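Local atomic coordinates of PHB depolymerase (Penicillium funiculosum, PDB entry 2D81), a protein that degrades polyhydroxybutyrate, a bacterial storage polyester, by hydrolysing the ester bonds between its 3-hydroxybutyrate units. Residues A25-V30 against N294-G299; L189-S194 against V307-Q312. All coordinates share one frame; numbering follows the deposited sequence.

Overall arrangement
Along the chain the four segments alternate: 25-30, 189-194, 294-299, 307-312. Contact 1 sets helix 20-31 against the loop leading into helix 301-314, and contact 2 sets helix 301-314 itself against the edge strand 187-192 of the eight-stranded mixed sheet. Their centres lie about 17 Å apart, and they meet where Leu28 CD2 packs 4.0 Å from Val307 CG2. The C-terminal helix with its preceding loop thus reaches from helix 20-31, whose first residue Ser20 lines the pocket of the bound hydroxybutyrate trimer, to the outermost strand 187-192. Sequence-distant parts of the α/β-hydrolase core, which is circularly permuted here, are joined in this way.

Contact 1 (A25-V30 against N294-G299); sequences AAQLGV and NADQIG
Gln27 and Asp296 bring the two backbones closest, with their CA atoms 5.3 Å apart. The first belongs to helix 20-31; the second sits in a type I beta turn from Asn294 to Gln297, closed by a bond of 2.9 Å from Gln297 N to Asn294 O. The helix therefore meets a tight corner of loop rather than another regular element.

The contact itself is one of packing. Gln27 points toward the turn, CG beside its backbone N and anti to the carbonyl carbon (chi1 -72°), and from there the chain runs out extended. Its amide is laid against the methylene of Asp296: CB stands almost straight above the amide plane, 3.4 Å from Gln27 CD. The aliphatic part joins in, Gln27 CG lying 3.6 Å from the same Asp296 CB. Gln27 NE2 passes Ala295 O at 3.7 Å, but it is hydrogen-bonded to Asp286 O, which helps fix how the amide is turned.

Asp296 offers only its CB because CG is set between the backbone N and the carbonyl carbon (chi1 66°), so the carboxylate leads off from Gln27, the two flat groups being inclined by 68°. OD1 makes a salt bridge to Arg52. OD2 lies close to Asp49, a pairing of like charges that the arginine probably eases, while the carbonyl O of Asp296 is bonded by Tyr48.

Gln27 also touches Trp287, a residue of the trimer pocket, and its side chain is about 10 Å from the ligand, which places the contact near the binding site. Around the contact, Ala25 and Leu28 lean on Val15 of strand 13-18, Val30 meets Met74 of helix 68-77, and Gln27 and Leu28 rest on Met303 of helix 301-314.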
loop_
_atom_site.group_PDB
_atom_site.type_symbol
_atom_site.label_atom_id
_atom_site.label_comp_id
_atom_site.label_asym_id
_atom_site.label_seq_id
_atom_site.Cartn_x
_atom_site.Cartn_y
_atom_site.Cartn_z
ATOM N N ALA A 25 1.793 -0.290 -3.439
ATOM C CA ALA A 25 2.682 -0.663 -2.342
ATOM C C ALA A 25 3.898 -1.415 -2.878
ATOM O O ALA A 25 5.030 -1.147 -2.479
ATOM C CB ALA A 25 1.938 -1.522 -1.322
ATOM N N ALA A 26 3.661 -2.355 -3.785
ATOM C CA ALA A 26 4.760 -3.092 -4.404
ATOM C C ALA A 26 5.619 -2.176 -5.273
ATOM O O ALA A 26 6.838 -2.328 -5.323
ATOM C CB ALA A 26 4.218 -4.250 -5.238
ATOM N N GLN A 27 4.991 -1.222 -5.953
ATOM C CA GLN A 27 5.757 -0.266 -6.746
ATOM C C GLN A 27 6.697 0.543 -5.861
ATOM O O GLN A 27 7.863 0.732 -6.203
ATOM C CB GLN A 27 4.821 0.659 -7.534
ATOM C CG GLN A 27 4.133 -0.062 -8.688
ATOM C CD GLN A 27 3.180 0.808 -9.488
ATOM O OE1 GLN A 27 2.645 0.370 -10.507
ATOM N NE2 GLN A 27 2.951 2.034 -9.030
ATOM N N LEU A 28 6.194 1.009 -4.721
ATOM C CA LEU A 28 7.032 1.706 -3.745
ATOM C C LEU A 28 8.086 0.788 -3.127
ATOM O O LEU A 28 9.246 1.175 -2.971
ATOM C CB LEU A 28 6.162 2.305 -2.637
ATOM C CG LEU A 28 5.309 3.508 -3.040
ATOM C CD1 LEU A 28 4.160 3.692 -2.054
ATOM C CD2 LEU A 28 6.188 4.754 -3.091
ATOM N N GLY A 29 7.674 -0.427 -2.776
ATOM C CA GLY A 29 8.582 -1.376 -2.153
ATOM C C GLY A 29 9.744 -1.765 -3.051
ATOM O O GLY A 29 10.818 -2.125 -2.567
ATOM N N VAL A 30 9.530 -1.692 -4.360
ATOM C CA VAL A 30 10.580 -1.998 -5.328
ATOM C C VAL A 30 11.365 -0.750 -5.736
ATOM O O VAL A 30 12.586 -0.691 -5.562
ATOM C CB VAL A 30 9.986 -2.668 -6.593
ATOM C CG1 VAL A 30 11.057 -2.823 -7.665
ATOM C CG2 VAL A 30 9.396 -4.027 -6.226
ATOM N N ASN A 294 6.619 6.889 -16.088
ATOM C CA ASN A 294 7.453 6.411 -14.984
ATOM C C ASN A 294 6.669 6.169 -13.695
ATOM O O ASN A 294 7.228 6.252 -12.602
ATOM C CB ASN A 294 8.576 7.409 -14.700
ATOM C CG ASN A 294 8.081 8.834 -14.639
ATOM O OD1 ASN A 294 7.020 9.111 -14.075
ATOM N ND2 ASN A 294 8.846 9.752 -15.218
ATOM N N ALA A 295 5.381 5.861 -13.825
ATOM C CA ALA A 295 4.510 5.674 -12.666
ATOM C C ALA A 295 5.076 4.727 -11.607
ATOM O O ALA A 295 4.856 4.929 -10.412
ATOM C CB ALA A 295 3.135 5.178 -13.120
ATOM N N ASP A 296 5.786 3.686 -12.040
ATOM C CA ASP A 296 6.321 2.707 -11.098
ATOM C C ASP A 296 7.838 2.775 -10.946
ATOM O O ASP A 296 8.467 1.837 -10.453
ATOM C CB ASP A 296 5.883 1.286 -11.493
ATOM C CG ASP A 296 6.475 0.816 -12.815
ATOM O OD1 ASP A 296 7.013 1.637 -13.589
ATOM O OD2 ASP A 296 6.386 -0.400 -13.088
ATOM N N GLN A 297 8.420 3.902 -11.346
ATOM C CA GLN A 297 9.860 4.111 -11.217
ATOM C C GLN A 297 10.133 5.327 -10.337
ATOM O O GLN A 297 9.226 6.099 -10.031
ATOM C CB GLN A 297 10.482 4.320 -12.601
ATOM C CG GLN A 297 10.231 3.161 -13.566
ATOM C CD GLN A 297 10.621 3.491 -14.996
ATOM O OE1 GLN A 297 10.222 4.521 -15.534
ATOM N NE2 GLN A 297 11.395 2.611 -15.622
ATOM N N ILE A 298 11.382 5.490 -9.919
ATOM C CA ILE A 298 11.768 6.681 -9.175
ATOM C C ILE A 298 11.312 7.912 -9.961
ATOM O O ILE A 298 11.529 8.000 -11.168
ATOM C CB ILE A 298 13.304 6.716 -8.961
ATOM C CG1 ILE A 298 13.723 5.536 -8.074
ATOM C CG2 ILE A 298 13.719 8.040 -8.313
ATOM C CD1 ILE A 298 15.234 5.259 -8.047
ATOM N N GLY A 299 10.652 8.844 -9.279
ATOM C CA GLY A 299 10.143 10.023 -9.960
ATOM C C GLY A 299 8.695 9.941 -10.420
ATOM O O GLY A 299 8.113 10.956 -10.806
#

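Contact 2 (L189-S194 against V307-Q312); sequences LSFAQS and VGQVKQ
Gln309 reaches from helix 301-314 to Phe191 near the end of strand 187-192 and to Gln193 just beyond it, a helix-on-sheet packing of the α/β-hydrolase core at one edge of its main sheet. Along the helix, Val307 comes first and packs on Tyr32; Gly308 follows, its O taking the N of Gln312 in a bond of 3.1 Å. Gln309 is the residue that makes the crossing. Its CG lies beside the backbone N (chi1 -69°) and the extended chain carries the amide to the rim of the Phe191 ring. Amide and ring are turned 76° apart, and the amide comes in at the ring edge: Gln309 CD is 3.6 Å from Phe191 CZ. Gln309 NE2 is taken by Tyr197 O, which settles which way round the amide stands. On the other side of the contact Gln193, centre of an inverse gamma turn, brings its CG to 3.8 Å from Gln309 NE2. Phe191 and Gln309 both lean on Leu259 of strand 256-260. Replacing Gln309 by an alanine would probably take this donor from Tyr197 O and open a gap beside the Phe191 edge.

Next comes Val310, which turns to the sheet and packs on Leu223 and Val225 of strand 221-227. Gln312 gives NE2 to Leu3 O, tying in the N-terminal stretch that Phe191 also touches. Of the buried polar atoms, Gln309 OE1 has no hydrogen-bond partner in the model; the ring edge, probably slightly positive, faces it, Phe191 CZ standing 3.3 Å from that oxygen.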
loop_
_atom_site.group_PDB
_atom_site.type_symbol
_atom_site.label_atom_id
_atom_site.label_comp_id
_atom_site.label_asym_id
_atom_site.label_seq_id
_atom_site.Cartn_x
_atom_site.Cartn_y
_atom_site.Cartn_z
ATOM N N LEU A 189 -4.578 12.888 12.277
ATOM C CA LEU A 189 -4.264 14.239 11.838
ATOM C C LEU A 189 -4.525 14.348 10.339
ATOM O O LEU A 189 -4.446 13.355 9.614
ATOM C CB LEU A 189 -2.795 14.561 12.134
ATOM C CG LEU A 189 -2.316 14.433 13.585
ATOM C CD1 LEU A 189 -0.819 14.689 13.651
ATOM C CD2 LEU A 189 -3.065 15.419 14.467
ATOM N N SER A 190 -4.848 15.552 9.884
ATOM C CA SER A 190 -4.952 15.823 8.456
ATOM C C SER A 190 -3.835 16.772 8.044
ATOM O O SER A 190 -3.381 17.591 8.843
ATOM C CB SER A 190 -6.310 16.446 8.130
ATOM O OG SER A 190 -6.470 17.689 8.787
ATOM N N PHE A 191 -3.388 16.655 6.799
ATOM C CA PHE A 191 -2.344 17.535 6.288
ATOM C C PHE A 191 -2.549 17.785 4.799
ATOM O O PHE A 191 -3.199 16.995 4.112
ATOM C CB PHE A 191 -0.964 16.917 6.542
ATOM C CG PHE A 191 -0.685 15.685 5.725
ATOM C CD1 PHE A 191 -0.112 15.787 4.461
ATOM C CD2 PHE A 191 -1.008 14.424 6.214
ATOM C CE1 PHE A 191 0.136 14.649 3.693
ATOM C CE2 PHE A 191 -0.765 13.280 5.454
ATOM C CZ PHE A 191 -0.192 13.394 4.192
ATOM N N ALA A 192 -2.003 18.890 4.303
ATOM C CA ALA A 192 -2.147 19.227 2.891
ATOM C C ALA A 192 -1.214 18.388 2.026
ATOM O O ALA A 192 0.006 18.427 2.197
ATOM C CB ALA A 192 -1.859 20.710 2.679
ATOM N N GLN A 193 -1.789 17.622 1.100
ATOM C CA GLN A 193 -0.991 16.983 0.058
ATOM C C GLN A 193 -0.732 18.004 -1.039
ATOM O O GLN A 193 -1.275 17.918 -2.142
ATOM C CB GLN A 193 -1.720 15.764 -0.512
ATOM C CG GLN A 193 -2.029 14.705 0.532
ATOM C CD GLN A 193 -2.564 13.425 -0.075
ATOM O OE1 GLN A 193 -3.352 13.451 -1.026
ATOM N NE2 GLN A 193 -2.153 12.295 0.480
ATOM N N SER A 194 0.098 18.987 -0.708
ATOM C CA SER A 194 0.407 20.085 -1.612
ATOM C C SER A 194 1.887 20.055 -1.958
ATOM O O SER A 194 2.678 19.413 -1.271
ATOM C CB SER A 194 0.078 21.415 -0.942
ATOM O OG SER A 194 0.859 21.575 0.227
ATOM N N VAL A 307 6.681 9.385 -1.083
ATOM C CA VAL A 307 8.033 9.372 -0.537
ATOM C C VAL A 307 8.380 10.713 0.105
ATOM O O VAL A 307 9.080 10.763 1.116
ATOM C CB VAL A 307 9.073 9.046 -1.632
ATOM C CG1 VAL A 307 10.487 9.218 -1.083
ATOM C CG2 VAL A 307 8.873 7.616 -2.115
ATOM N N GLY A 308 7.885 11.797 -0.486
ATOM C CA GLY A 308 8.129 13.116 0.071
ATOM C C GLY A 308 7.471 13.276 1.426
ATOM O O GLY A 308 8.036 13.881 2.339
ATOM N N GLN A 309 6.266 12.731 1.551
ATOM C CA GLN A 309 5.569 12.695 2.827
ATOM C C GLN A 309 6.381 11.911 3.849
ATOM O O GLN A 309 6.560 12.348 4.984
ATOM C CB GLN A 309 4.190 12.054 2.648
ATOM C CG GLN A 309 3.214 12.906 1.841
ATOM C CD GLN A 309 1.910 12.191 1.567
ATOM O OE1 GLN A 309 1.539 11.268 2.288
ATOM N NE2 GLN A 309 1.197 12.623 0.526
ATOM N N VAL A 310 6.878 10.750 3.436
ATOM C CA VAL A 310 7.663 9.909 4.327
ATOM C C VAL A 310 8.923 10.633 4.788
ATOM O O VAL A 310 9.260 10.619 5.974
ATOM C CB VAL A 310 8.063 8.592 3.631
ATOM C CG1 VAL A 310 9.096 7.851 4.462
ATOM C CG2 VAL A 310 6.830 7.729 3.427
ATOM N N LYS A 311 9.620 11.261 3.847
ATOM C CA LYS A 311 10.871 11.947 4.157
ATOM C C LYS A 311 10.642 13.032 5.204
ATOM O O LYS A 311 11.479 13.244 6.085
ATOM C CB LYS A 311 11.454 12.583 2.893
ATOM C CG LYS A 311 11.779 11.609 1.769
ATOM C CD LYS A 311 13.136 10.951 1.944
ATOM C CE LYS A 311 13.498 10.138 0.710
ATOM N NZ LYS A 311 14.875 9.577 0.770
ATOM N N GLN A 312 9.508 13.721 5.101
ATOM C CA GLN A 312 9.171 14.779 6.048
ATOM C C GLN A 312 8.949 14.203 7.443
ATOM O O GLN A 312 9.482 14.712 8.429
ATOM C CB GLN A 312 7.918 15.522 5.578
ATOM C CG GLN A 312 7.338 16.526 6.579
ATOM C CD GLN A 312 8.337 17.580 7.026
ATOM O OE1 GLN A 312 9.369 17.792 6.388
ATOM N NE2 GLN A 312 8.026 18.258 8.126
#